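Local structure of acyl-CoA dehydrogenase (Geobacillus kaustophilus, 2PG0) at residues Leu93-Ile102 against Cys118-Ile127; Thr162-Ile170 against Pro197-Leu205. The protein probably catalyses the FAD-dependent alpha,beta-dehydrogenation of acyl chains, as a flavoprotein of the acyl-CoA dehydrogenase family. All blocks are in the same frame, centred on the assembly; numbering follows the deposited sequence.

Contact 1 of 2, residues Leu93-Ile102 against Cys118-Ile127; sequences LHNDIVTPYI and CVTGELITAI. With FAD (flavin-adenine dinucleotide), chain C.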
loop_
_atom_site.group_PDB
_atom_site.type_symbol
_atom_site.label_atom_id
_atom_site.label_comp_id
_atom_site.label_asym_id
_atom_site.label_seq_id
_atom_site.Cartn_x
_atom_site.Cartn_y
_atom_site.Cartn_z
ATOM N N LEU A 93 -22.058 -13.472 19.670
ATOM C CA LEU A 93 -21.746 -14.895 19.513
ATOM C C LEU A 93 -22.902 -15.777 20.024
ATOM O O LEU A 93 -23.389 -16.661 19.308
ATOM C CB LEU A 93 -20.419 -15.241 20.209
ATOM C CG LEU A 93 -20.117 -16.742 20.308
ATOM C CD1 LEU A 93 -19.337 -17.214 19.110
ATOM C CD2 LEU A 93 -19.376 -17.064 21.586
ATOM N N HIS A 94 -23.349 -15.506 21.248
ATOM C CA HIS A 94 -24.508 -16.194 21.838
ATOM C C HIS A 94 -25.755 -16.028 20.966
ATOM O O HIS A 94 -26.368 -17.016 20.570
ATOM C CB HIS A 94 -24.741 -15.685 23.277
ATOM C CG HIS A 94 -25.997 -16.190 23.927
ATOM N ND1 HIS A 94 -26.073 -17.417 24.554
ATOM C CD2 HIS A 94 -27.211 -15.612 24.089
ATOM C CE1 HIS A 94 -27.288 -17.586 25.048
ATOM N NE2 HIS A 94 -27.996 -16.502 24.786
ATOM N N ASN A 95 -26.094 -14.782 20.644
ATOM C CA ASN A 95 -27.303 -14.439 19.888
ATOM C C ASN A 95 -27.333 -14.991 18.464
ATOM O O ASN A 95 -28.317 -15.599 18.042
ATOM C CB ASN A 95 -27.466 -12.914 19.811
ATOM C CG ASN A 95 -28.051 -12.307 21.086
ATOM O OD1 ASN A 95 -28.291 -12.999 22.077
ATOM N ND2 ASN A 95 -28.280 -11.000 21.056
ATOM N N ASP A 96 -26.239 -14.779 17.736
ATOM C CA ASP A 96 -26.266 -14.887 16.282
ATOM C C ASP A 96 -25.333 -15.936 15.686
ATOM O O ASP A 96 -25.394 -16.211 14.489
ATOM C CB ASP A 96 -26.006 -13.506 15.669
ATOM C CG ASP A 96 -27.024 -12.476 16.132
ATOM O OD1 ASP A 96 -28.244 -12.749 15.996
ATOM O OD2 ASP A 96 -26.604 -11.418 16.651
ATOM N N ILE A 97 -24.485 -16.522 16.521
ATOM C CA ILE A 97 -23.582 -17.567 16.058
ATOM C C ILE A 97 -23.946 -18.932 16.635
ATOM O O ILE A 97 -24.157 -19.877 15.876
ATOM C CB ILE A 97 -22.092 -17.188 16.292
ATOM C CG1 ILE A 97 -21.731 -15.979 15.410
ATOM C CG2 ILE A 97 -21.151 -18.393 16.009
ATOM C CD1 ILE A 97 -20.536 -15.183 15.878
ATOM N N VAL A 98 -24.062 -19.035 17.958
ATOM C CA VAL A 98 -24.220 -20.351 18.586
ATOM C C VAL A 98 -25.671 -20.808 18.679
ATOM O O VAL A 98 -26.018 -21.877 18.186
ATOM C CB VAL A 98 -23.561 -20.446 19.989
ATOM C CG1 VAL A 98 -23.630 -21.880 20.495
ATOM C CG2 VAL A 98 -22.118 -19.981 19.951
ATOM N N THR A 99 -26.524 -20.005 19.310
ATOM C CA THR A 99 -27.914 -20.429 19.512
ATOM C C THR A 99 -28.662 -20.786 18.212
ATOM O O THR A 99 -29.486 -21.696 18.237
ATOM C CB THR A 99 -28.725 -19.448 20.397
ATOM O OG1 THR A 99 -28.777 -18.164 19.773
ATOM C CG2 THR A 99 -28.074 -19.310 21.752
ATOM N N PRO A 100 -28.384 -20.089 17.078
ATOM C CA PRO A 100 -28.947 -20.594 15.820
ATOM C C PRO A 100 -28.676 -22.076 15.497
ATOM O O PRO A 100 -29.489 -22.690 14.804
ATOM C CB PRO A 100 -28.311 -19.687 14.765
ATOM C CG PRO A 100 -28.135 -18.395 15.479
ATOM C CD PRO A 100 -27.653 -18.821 16.848
ATOM N N TYR A 101 -27.576 -22.648 15.982
ATOM C CA TYR A 101 -27.343 -24.085 15.775
ATOM C C TYR A 101 -28.436 -24.912 16.449
ATOM O O TYR A 101 -28.936 -25.879 15.872
ATOM C CB TYR A 101 -25.984 -24.529 16.316
ATOM C CG TYR A 101 -24.796 -24.195 15.440
ATOM C CD1 TYR A 101 -24.194 -22.943 15.501
ATOM C CD2 TYR A 101 -24.253 -25.148 14.576
ATOM C CE1 TYR A 101 -23.083 -22.635 14.714
ATOM C CE2 TYR A 101 -23.148 -24.854 13.782
ATOM C CZ TYR A 101 -22.566 -23.596 13.861
ATOM O OH TYR A 101 -21.471 -23.291 13.086
ATOM N N ILE A 102 -28.779 -24.528 17.679
ATOM C CA ILE A 102 -29.824 -25.199 18.466
ATOM C C ILE A 102 -31.184 -25.078 17.759
ATOM O O ILE A 102 -31.898 -26.069 17.609
ATOM C CB ILE A 102 -29.879 -24.666 19.938
ATOM C CG1 ILE A 102 -28.548 -24.924 20.658
ATOM C CG2 ILE A 102 -31.058 -25.300 20.730
ATOM C CD1 ILE A 102 -28.377 -24.158 21.978
ATOM N N CYS A 118 -31.622 -19.599 26.966
ATOM C CA CYS A 118 -30.757 -18.781 26.108
ATOM C C CYS A 118 -31.337 -17.378 25.922
ATOM O O CYS A 118 -30.588 -16.409 25.840
ATOM C CB CYS A 118 -30.522 -19.444 24.746
ATOM S SG CYS A 118 -29.540 -20.966 24.823
ATOM N N VAL A 119 -32.668 -17.275 25.867
ATOM C CA VAL A 119 -33.341 -15.979 25.754
ATOM C C VAL A 119 -33.209 -15.144 27.035
ATOM O O VAL A 119 -33.026 -13.932 26.975
ATOM C CB VAL A 119 -34.838 -16.134 25.352
ATOM C CG1 VAL A 119 -35.554 -14.782 25.374
ATOM C CG2 VAL A 119 -34.957 -16.760 23.963
ATOM N N THR A 120 -33.299 -15.803 28.187
ATOM C CA THR A 120 -33.222 -15.106 29.472
ATOM C C THR A 120 -31.781 -14.852 29.929
ATOM O O THR A 120 -31.534 -14.004 30.786
ATOM C CB THR A 120 -33.987 -15.880 30.562
ATOM O OG1 THR A 120 -34.116 -15.060 31.731
ATOM C CG2 THR A 120 -33.248 -17.128 30.918
ATOM N N GLY A 121 -30.836 -15.591 29.356
ATOM C CA GLY A 121 -29.434 -15.491 29.758
ATOM C C GLY A 121 -29.052 -16.406 30.908
ATOM O O GLY A 121 -27.943 -16.314 31.435
ATOM N N GLU A 122 -29.973 -17.286 31.302
ATOM C CA GLU A 122 -29.704 -18.296 32.333
ATOM C C GLU A 122 -28.697 -19.323 31.819
ATOM O O GLU A 122 -27.918 -19.895 32.590
ATOM C CB GLU A 122 -30.998 -18.992 32.770
ATOM C CG GLU A 122 -30.805 -20.035 33.874
ATOM C CD GLU A 122 -32.109 -20.529 34.500
ATOM O OE1 GLU A 122 -33.194 -19.968 34.213
ATOM O OE2 GLU A 122 -32.039 -21.489 35.300
ATOM N N LEU A 123 -28.736 -19.556 30.511
ATOM C CA LEU A 123 -27.715 -20.332 29.841
ATOM C C LEU A 123 -26.996 -19.437 28.837
ATOM O O LEU A 123 -27.624 -18.797 27.996
ATOM C CB LEU A 123 -28.316 -21.558 29.152
ATOM C CG LEU A 123 -28.990 -22.615 30.039
ATOM C CD1 LEU A 123 -29.596 -23.710 29.163
ATOM C CD2 LEU A 123 -28.022 -23.206 31.057
ATOM N N ILE A 124 -25.675 -19.373 28.979
ATOM C CA ILE A 124 -24.810 -18.654 28.056
ATOM C C ILE A 124 -24.144 -19.710 27.178
ATOM O O ILE A 124 -23.746 -20.758 27.674
ATOM C CB ILE A 124 -23.768 -17.807 28.831
ATOM C CG1 ILE A 124 -24.489 -16.709 29.633
ATOM C CG2 ILE A 124 -22.706 -17.206 27.886
ATOM C CD1 ILE A 124 -23.575 -15.869 30.501
ATOM N N THR A 125 -24.039 -19.433 25.882
ATOM C CA THR A 125 -23.515 -20.409 24.933
ATOM C C THR A 125 -22.127 -20.071 24.399
ATOM O O THR A 125 -21.695 -18.913 24.410
ATOM C CB THR A 125 -24.479 -20.617 23.736
ATOM O OG1 THR A 125 -24.658 -19.383 23.039
ATOM C CG2 THR A 125 -25.842 -21.135 24.204
ATOM N N ALA A 126 -21.451 -21.107 23.905
ATOM C CA ALA A 126 -20.156 -20.978 23.247
ATOM C C ALA A 126 -20.049 -22.047 22.170
ATOM O O ALA A 126 -20.800 -23.025 22.171
ATOM C CB ALA A 126 -19.037 -21.135 24.247
ATOM N N ILE A 127 -19.124 -21.846 21.241
ATOM C CA ILE A 127 -18.859 -22.847 20.214
ATOM C C ILE A 127 -17.363 -23.174 20.192
ATOM O O ILE A 127 -16.522 -22.263 20.229
ATOM C CB ILE A 127 -19.425 -22.421 18.833
ATOM C CG1 ILE A 127 -19.268 -23.556 17.812
ATOM C CG2 ILE A 127 -18.824 -21.071 18.357
ATOM C CD1 ILE A 127 -20.266 -23.503 16.674
HETATM P PA FAD C . -3.368 -21.371 12.029
HETATM O O1A FAD C . -2.311 -22.233 12.651
HETATM O O2A FAD C . -4.491 -22.155 11.397
HETATM O O5B FAD C . -2.685 -20.389 10.942
HETATM C C5B FAD C . -1.574 -19.581 11.301
HETATM C C4B FAD C . -1.279 -18.634 10.137
HETATM O O4B FAD C . -0.998 -19.406 8.980
HETATM C C3B FAD C . -2.496 -17.770 9.810
HETATM O O3B FAD C . -2.098 -16.474 9.418
HETATM C C2B FAD C . -3.107 -18.460 8.613
HETATM O O2B FAD C . -3.887 -17.597 7.806
HETATM C C1B FAD C . -1.854 -18.999 7.923
HETATM N N9A FAD C . -2.206 -20.098 7.007
HETATM C C8A FAD C . -2.673 -21.348 7.338
HETATM N N7A FAD C . -2.893 -22.035 6.196
HETATM C C5A FAD C . -2.577 -21.244 5.147
HETATM C C6A FAD C . -2.615 -21.448 3.772
HETATM N N6A FAD C . -3.145 -22.571 3.278
HETATM N N1A FAD C . -2.228 -20.427 2.927
HETATM C C2A FAD C . -1.797 -19.213 3.431
HETATM N N3A FAD C . -1.748 -19.017 4.800
HETATM C C4A FAD C . -2.141 -20.018 5.642
HETATM N N1 FAD C . -12.262 -20.681 17.807
HETATM C C2 FAD C . -13.447 -21.340 18.082
HETATM O O2 FAD C . -13.647 -22.459 17.603
HETATM N N3 FAD C . -14.398 -20.750 18.903
HETATM C C4 FAD C . -14.164 -19.505 19.450
HETATM O O4 FAD C . -15.009 -18.994 20.190
HETATM C C4X FAD C . -12.972 -18.832 19.162
HETATM N N5 FAD C . -12.725 -17.579 19.700
HETATM C C5X FAD C . -11.536 -16.921 19.445
HETATM C C6 FAD C . -11.312 -15.677 20.022
HETATM C C7 FAD C . -10.121 -15.001 19.766
HETATM C C7M FAD C . -9.932 -13.653 20.403
HETATM C C8 FAD C . -9.150 -15.584 18.929
HETATM C C8M FAD C . -7.843 -14.914 18.610
HETATM C C9 FAD C . -9.377 -16.832 18.363
HETATM C C9A FAD C . -10.574 -17.511 18.610
HETATM N N10 FAD C . -10.826 -18.761 18.041
HETATM C C10 FAD C . -12.012 -19.428 18.334
HETATM C "C1'" FAD C . -9.858 -19.401 17.069
HETATM C "C2'" FAD C . -9.692 -18.709 15.705
HETATM O "O2'" FAD C . -10.772 -18.938 14.823
HETATM C "C3'" FAD C . -8.402 -19.243 15.091
HETATM O "O3'" FAD C . -7.340 -18.599 15.762
HETATM C "C4'" FAD C . -8.277 -19.031 13.574
HETATM O "O4'" FAD C . -9.206 -19.817 12.850
HETATM C "C5'" FAD C . -6.870 -19.348 13.066
HETATM O "O5'" FAD C . -6.446 -20.626 13.505
HETATM P P FAD C . -5.024 -20.764 14.240
HETATM O O1P FAD C . -4.923 -19.777 15.375
HETATM O O2P FAD C . -4.828 -22.181 14.703
HETATM O O3P FAD C . -3.926 -20.337 13.132
#
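The imidazole of His94 turns its edge to Cys118 and Thr125 of the other segment, whose CA atoms lie in the ring plane, while Thr99 CG2 of its own helix lies 3.8 Å above one face, displaced toward the rim. The contact belongs to the acyl-CoA dehydrogenase fold, where helix 89-105 of the alpha-helical N-terminal domain packs against strand 125-128, the first strand of the middle domain. The short axes cross at 78° and approach to 7.6 Å.

Both ring nitrogens of His94 are used. NE2 donates to Cys118 O (2.8 Å), a nearly straight bond at 165° in the ring plane. ND1 accepts from Thr125 N (3.2 Å), which is tilted from that plane, and also pairs with Thr125 OG1 at 2.9 Å. With CG anti to the backbone N (chi1 173°), the ring reaches out between the end of helix 108-120 and the strand, and bonds at both nitrogens fix its rotation. Trp47 meets the same ring edge-to-face.

Thr125 OG1 also sits against Val98 CB. Beside the histidine, at Leu93 and Val98, the contact is apolar: Val98 CG2 lies on Ile127 CB, and Leu93 CD1 reaches Ile127 CG2 at 4.0 Å. The ring of Tyr101, its edge in plane with Ile97 O and Val98 O, receives Ile127 CD1 obliquely at CE1 (3.5 Å). Ile127 thus packs its side chain on the helix while its backbone serves the flavin: Ile127 O accepts a hydrogen bond from FAD N3 at 2.9 Å.

Contact 2 of 2, residues Thr162-Ile170 against Pro197-Leu205; sequences TNGIHADLI and PGFTRGRKL. With FAD (flavin-adenine dinucleotide), chain C.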
loop_
_atom_site.group_PDB
_atom_site.type_symbol
_atom_site.label_atom_id
_atom_site.label_comp_id
_atom_site.label_asym_id
_atom_site.label_seq_id
_atom_site.Cartn_x
_atom_site.Cartn_y
_atom_site.Cartn_z
ATOM N N THR A 162 -14.390 -18.263 22.982
ATOM C CA THR A 162 -15.104 -17.049 23.410
ATOM C C THR A 162 -16.218 -17.470 24.387
ATOM O O THR A 162 -16.838 -18.519 24.193
ATOM C CB THR A 162 -15.674 -16.310 22.183
ATOM O OG1 THR A 162 -14.593 -15.919 21.325
ATOM C CG2 THR A 162 -16.456 -15.052 22.589
ATOM N N ASN A 163 -16.445 -16.677 25.439
ATOM C CA ASN A 163 -17.375 -17.069 26.530
ATOM C C ASN A 163 -16.901 -18.348 27.229
ATOM O O ASN A 163 -17.706 -19.097 27.797
ATOM C CB ASN A 163 -18.812 -17.286 26.007
ATOM C CG ASN A 163 -19.459 -16.020 25.443
ATOM O OD1 ASN A 163 -19.049 -14.898 25.735
ATOM N ND2 ASN A 163 -20.504 -16.211 24.646
ATOM N N GLY A 164 -15.594 -18.592 27.194
ATOM C CA GLY A 164 -15.021 -19.836 27.719
ATOM C C GLY A 164 -15.247 -20.112 29.198
ATOM O O GLY A 164 -15.328 -21.269 29.606
ATOM N N ILE A 165 -15.332 -19.050 30.000
ATOM C CA ILE A 165 -15.609 -19.182 31.434
ATOM C C ILE A 165 -17.114 -19.201 31.729
ATOM O O ILE A 165 -17.586 -20.074 32.458
ATOM C CB ILE A 165 -14.877 -18.096 32.277
ATOM C CG1 ILE A 165 -13.359 -18.143 32.039
ATOM C CG2 ILE A 165 -15.213 -18.222 33.788
ATOM C CD1 ILE A 165 -12.709 -19.519 32.253
ATOM N N HIS A 166 -17.863 -18.260 31.152
ATOM C CA HIS A 166 -19.298 -18.142 31.449
ATOM C C HIS A 166 -20.171 -19.247 30.856
ATOM O O HIS A 166 -21.218 -19.573 31.417
ATOM C CB HIS A 166 -19.855 -16.788 30.986
ATOM C CG HIS A 166 -19.619 -15.665 31.944
ATOM N ND1 HIS A 166 -19.566 -15.842 33.312
ATOM C CD2 HIS A 166 -19.454 -14.337 31.730
ATOM C CE1 HIS A 166 -19.355 -14.674 33.895
ATOM N NE2 HIS A 166 -19.289 -13.745 32.957
ATOM N N ALA A 167 -19.752 -19.812 29.721
ATOM C CA ALA A 167 -20.622 -20.695 28.942
ATOM C C ALA A 167 -21.129 -21.903 29.730
ATOM O O ALA A 167 -20.354 -22.621 30.371
ATOM C CB ALA A 167 -19.938 -21.140 27.655
ATOM N N ASP A 168 -22.442 -22.097 29.674
ATOM C CA ASP A 168 -23.133 -23.205 30.333
ATOM C C ASP A 168 -23.475 -24.304 29.337
ATOM O O ASP A 168 -23.717 -25.455 29.724
ATOM C CB ASP A 168 -24.422 -22.689 30.973
ATOM C CG ASP A 168 -24.192 -21.471 31.837
ATOM O OD1 ASP A 168 -23.586 -21.620 32.919
ATOM O OD2 ASP A 168 -24.613 -20.364 31.426
ATOM N N LEU A 169 -23.533 -23.927 28.062
ATOM C CA LEU A 169 -23.782 -24.837 26.952
ATOM C C LEU A 169 -22.694 -24.605 25.913
ATOM O O LEU A 169 -22.547 -23.494 25.417
ATOM C CB LEU A 169 -25.135 -24.542 26.297
ATOM C CG LEU A 169 -26.459 -24.858 26.993
ATOM C CD1 LEU A 169 -27.584 -24.622 25.997
ATOM C CD2 LEU A 169 -26.502 -26.294 27.506
ATOM N N ILE A 170 -21.932 -25.640 25.586
ATOM C CA ILE A 170 -20.873 -25.484 24.588
ATOM C C ILE A 170 -21.129 -26.433 23.415
ATOM O O ILE A 170 -21.210 -27.646 23.599
ATOM C CB ILE A 170 -19.447 -25.690 25.200
ATOM C CG1 ILE A 170 -19.214 -24.782 26.418
ATOM C CG2 ILE A 170 -18.364 -25.422 24.158
ATOM C CD1 ILE A 170 -19.662 -25.389 27.762
ATOM N N PRO A 197 -19.001 -34.385 33.968
ATOM C CA PRO A 197 -17.807 -35.030 34.517
ATOM C C PRO A 197 -16.724 -35.136 33.439
ATOM O O PRO A 197 -17.034 -35.498 32.305
ATOM C CB PRO A 197 -18.308 -36.428 34.910
ATOM C CG PRO A 197 -19.793 -36.282 35.050
ATOM C CD PRO A 197 -20.181 -35.268 34.023
ATOM N N GLY A 198 -15.489 -34.782 33.788
ATOM C CA GLY A 198 -14.357 -34.839 32.847
ATOM C C GLY A 198 -14.120 -33.577 32.024
ATOM O O GLY A 198 -13.136 -33.489 31.278
ATOM N N PHE A 199 -15.023 -32.609 32.161
ATOM C CA PHE A 199 -14.962 -31.340 31.440
ATOM C C PHE A 199 -14.440 -30.263 32.380
ATOM O O PHE A 199 -15.055 -29.972 33.408
ATOM C CB PHE A 199 -16.361 -30.993 30.895
ATOM C CG PHE A 199 -16.518 -29.569 30.404
ATOM C CD1 PHE A 199 -15.564 -28.976 29.576
ATOM C CD2 PHE A 199 -17.658 -28.835 30.738
ATOM C CE1 PHE A 199 -15.730 -27.659 29.117
ATOM C CE2 PHE A 199 -17.836 -27.526 30.277
ATOM C CZ PHE A 199 -16.863 -26.938 29.472
ATOM N N THR A 200 -13.284 -29.698 32.040
ATOM C CA THR A 200 -12.713 -28.602 32.810
ATOM C C THR A 200 -12.353 -27.436 31.894
ATOM O O THR A 200 -12.392 -27.556 30.666
ATOM C CB THR A 200 -11.466 -29.028 33.626
ATOM O OG1 THR A 200 -10.440 -29.487 32.737
ATOM C CG2 THR A 200 -11.818 -30.126 34.633
ATOM N N ARG A 201 -12.010 -26.308 32.506
ATOM C CA ARG A 201 -11.699 -25.100 31.761
ATOM C C ARG A 201 -10.363 -24.537 32.239
ATOM O O ARG A 201 -9.976 -24.716 33.400
ATOM C CB ARG A 201 -12.841 -24.086 31.922
ATOM C CG ARG A 201 -14.219 -24.707 31.648
ATOM C CD ARG A 201 -15.350 -24.025 32.393
ATOM N NE ARG A 201 -16.127 -23.212 31.476
ATOM C CZ ARG A 201 -17.412 -23.389 31.181
ATOM N NH1 ARG A 201 -18.147 -24.345 31.752
ATOM N NH2 ARG A 201 -17.966 -22.569 30.312
ATOM N N GLY A 202 -9.644 -23.879 31.336
ATOM C CA GLY A 202 -8.390 -23.247 31.706
ATOM C C GLY A 202 -8.637 -21.902 32.359
ATOM O O GLY A 202 -9.764 -21.393 32.352
ATOM N N ARG A 203 -7.582 -21.338 32.941
ATOM C CA ARG A 203 -7.597 -19.957 33.419
ATOM C C ARG A 203 -7.829 -19.033 32.219
ATOM O O ARG A 203 -7.442 -19.368 31.093
ATOM C CB ARG A 203 -6.273 -19.611 34.121
ATOM C CG ARG A 203 -5.006 -19.845 33.279
ATOM C CD ARG A 203 -3.792 -19.074 33.832
ATOM N NE ARG A 203 -2.686 -18.996 32.866
ATOM C CZ ARG A 203 -1.439 -19.417 33.088
ATOM N NH1 ARG A 203 -1.098 -19.958 34.257
ATOM N NH2 ARG A 203 -0.519 -19.289 32.134
ATOM N N LYS A 204 -8.467 -17.883 32.441
ATOM C CA LYS A 204 -8.713 -16.967 31.326
ATOM C C LYS A 204 -7.392 -16.577 30.659
ATOM O O LYS A 204 -6.398 -16.299 31.333
ATOM C CB LYS A 204 -9.532 -15.735 31.737
ATOM C CG LYS A 204 -8.962 -14.935 32.889
ATOM C CD LYS A 204 -9.967 -13.885 33.403
ATOM C CE LYS A 204 -10.902 -14.461 34.462
ATOM N NZ LYS A 204 -11.428 -13.377 35.325
ATOM N N LEU A 205 -7.399 -16.604 29.331
ATOM C CA LEU A 205 -6.211 -16.323 28.532
ATOM C C LEU A 205 -5.874 -14.842 28.565
ATOM O O LEU A 205 -6.753 -14.003 28.387
ATOM C CB LEU A 205 -6.428 -16.792 27.089
ATOM C CG LEU A 205 -6.546 -18.312 26.887
ATOM C CD1 LEU A 205 -7.162 -18.663 25.535
ATOM C CD2 LEU A 205 -5.198 -18.992 27.062
HETATM P PA FAD C . -3.368 -21.371 12.029
HETATM O O1A FAD C . -2.311 -22.233 12.651
HETATM O O2A FAD C . -4.491 -22.155 11.397
HETATM O O5B FAD C . -2.685 -20.389 10.942
HETATM C C5B FAD C . -1.574 -19.581 11.301
HETATM C C4B FAD C . -1.279 -18.634 10.137
HETATM O O4B FAD C . -0.998 -19.406 8.980
HETATM C C3B FAD C . -2.496 -17.770 9.810
HETATM O O3B FAD C . -2.098 -16.474 9.418
HETATM C C2B FAD C . -3.107 -18.460 8.613
HETATM O O2B FAD C . -3.887 -17.597 7.806
HETATM C C1B FAD C . -1.854 -18.999 7.923
HETATM N N9A FAD C . -2.206 -20.098 7.007
HETATM C C8A FAD C . -2.673 -21.348 7.338
HETATM N N7A FAD C . -2.893 -22.035 6.196
HETATM C C5A FAD C . -2.577 -21.244 5.147
HETATM C C6A FAD C . -2.615 -21.448 3.772
HETATM N N6A FAD C . -3.145 -22.571 3.278
HETATM N N1A FAD C . -2.228 -20.427 2.927
HETATM C C2A FAD C . -1.797 -19.213 3.431
HETATM N N3A FAD C . -1.748 -19.017 4.800
HETATM C C4A FAD C . -2.141 -20.018 5.642
HETATM N N1 FAD C . -12.262 -20.681 17.807
HETATM C C2 FAD C . -13.447 -21.340 18.082
HETATM O O2 FAD C . -13.647 -22.459 17.603
HETATM N N3 FAD C . -14.398 -20.750 18.903
HETATM C C4 FAD C . -14.164 -19.505 19.450
HETATM O O4 FAD C . -15.009 -18.994 20.190
HETATM C C4X FAD C . -12.972 -18.832 19.162
HETATM N N5 FAD C . -12.725 -17.579 19.700
HETATM C C5X FAD C . -11.536 -16.921 19.445
HETATM C C6 FAD C . -11.312 -15.677 20.022
HETATM C C7 FAD C . -10.121 -15.001 19.766
HETATM C C7M FAD C . -9.932 -13.653 20.403
HETATM C C8 FAD C . -9.150 -15.584 18.929
HETATM C C8M FAD C . -7.843 -14.914 18.610
HETATM C C9 FAD C . -9.377 -16.832 18.363
HETATM C C9A FAD C . -10.574 -17.511 18.610
HETATM N N10 FAD C . -10.826 -18.761 18.041
HETATM C C10 FAD C . -12.012 -19.428 18.334
HETATM C "C1'" FAD C . -9.858 -19.401 17.069
HETATM C "C2'" FAD C . -9.692 -18.709 15.705
HETATM O "O2'" FAD C . -10.772 -18.938 14.823
HETATM C "C3'" FAD C . -8.402 -19.243 15.091
HETATM O "O3'" FAD C . -7.340 -18.599 15.762
HETATM C "C4'" FAD C . -8.277 -19.031 13.574
HETATM O "O4'" FAD C . -9.206 -19.817 12.850
HETATM C "C5'" FAD C . -6.870 -19.348 13.066
HETATM O "O5'" FAD C . -6.446 -20.626 13.505
HETATM P P FAD C . -5.024 -20.764 14.240
HETATM O O1P FAD C . -4.923 -19.777 15.375
HETATM O O2P FAD C . -4.828 -22.181 14.703
HETATM O O3P FAD C . -3.926 -20.337 13.132
#
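Hydrogen bonding centres on Arg201, whose guanidinium enters the turn 163-167 and meets two backbone carbonyls near its plane. It grips Gly164 O side-on with two nitrogens: NE donates at 2.8 Å, in the carbonyl plane, whereas NH2, at 3.0 Å, comes from above that plane. NH2 also donates to Ala167 O; the modelled 2.4 Å is very short, so the exact separation is doubtful. The bend at chi3 (105°) turns the guanidinium side-on to Gly164 O. Within the turn, Ala167 N bonds to Asn163 O at 2.9 Å.

Contacts over the guanidinium and apolar packing form a second group. Ile165 O lies over one face of the guanidinium and is itself bonded to Arg194, while Phe199 CZ, from the same strand as Arg201, lies above the guanidinium plane, displaced toward its rim. Ile170 CD1 comes obliquely to the Phe199 ring, 3.6 Å from Phe199 CZ. At the other end Ile165 CD1 packs on Gly202 O. These contacts join the loop between strands 151-161 and 169-175 to strand 199-201, within the beta-sheet middle domain of the acyl-CoA dehydrogenase fold.

Flavin contacts come from the start of the loop: Thr162 N donates to FAD O4 at 3.0 Å and Thr162 OG1 to FAD N5, two bonds on neighbouring positions of the isoalloxazine.

Asp168 OD1 is 6.2 Å from Arg201 NH1, too far to pair directly, and its carboxylate is engaged by Arg194 and Arg44. The charge of Arg201 is met here by the carbonyls of Gly164 and Ala167, tying strand 199-201 to the turn just after the flavin-binding Thr162.

Overall arrangement
Contact 1 and contact 2 lie in series along the chain, their centres about 14 Å apart, and meet through neighbouring parallel strands, 125-128 and 169-175, of one mixed sheet. Two probable hydrogen bonds join them directly: Ile124 O to Asp168 N at 2.7 Å and Thr125 O to Asn163 ND2 at 3.0 Å. Leu93 CD2 also packs on Asn163 ND2, at 3.4 Å. Both contacts reach the same flavin: 118-127 supplies the acceptor for N3, and 162-170 the donors to O4 and N5. The FAD site is completed across the assembly by residues including Arg274 and Gln342 of the second subunit and Gln285 of the third.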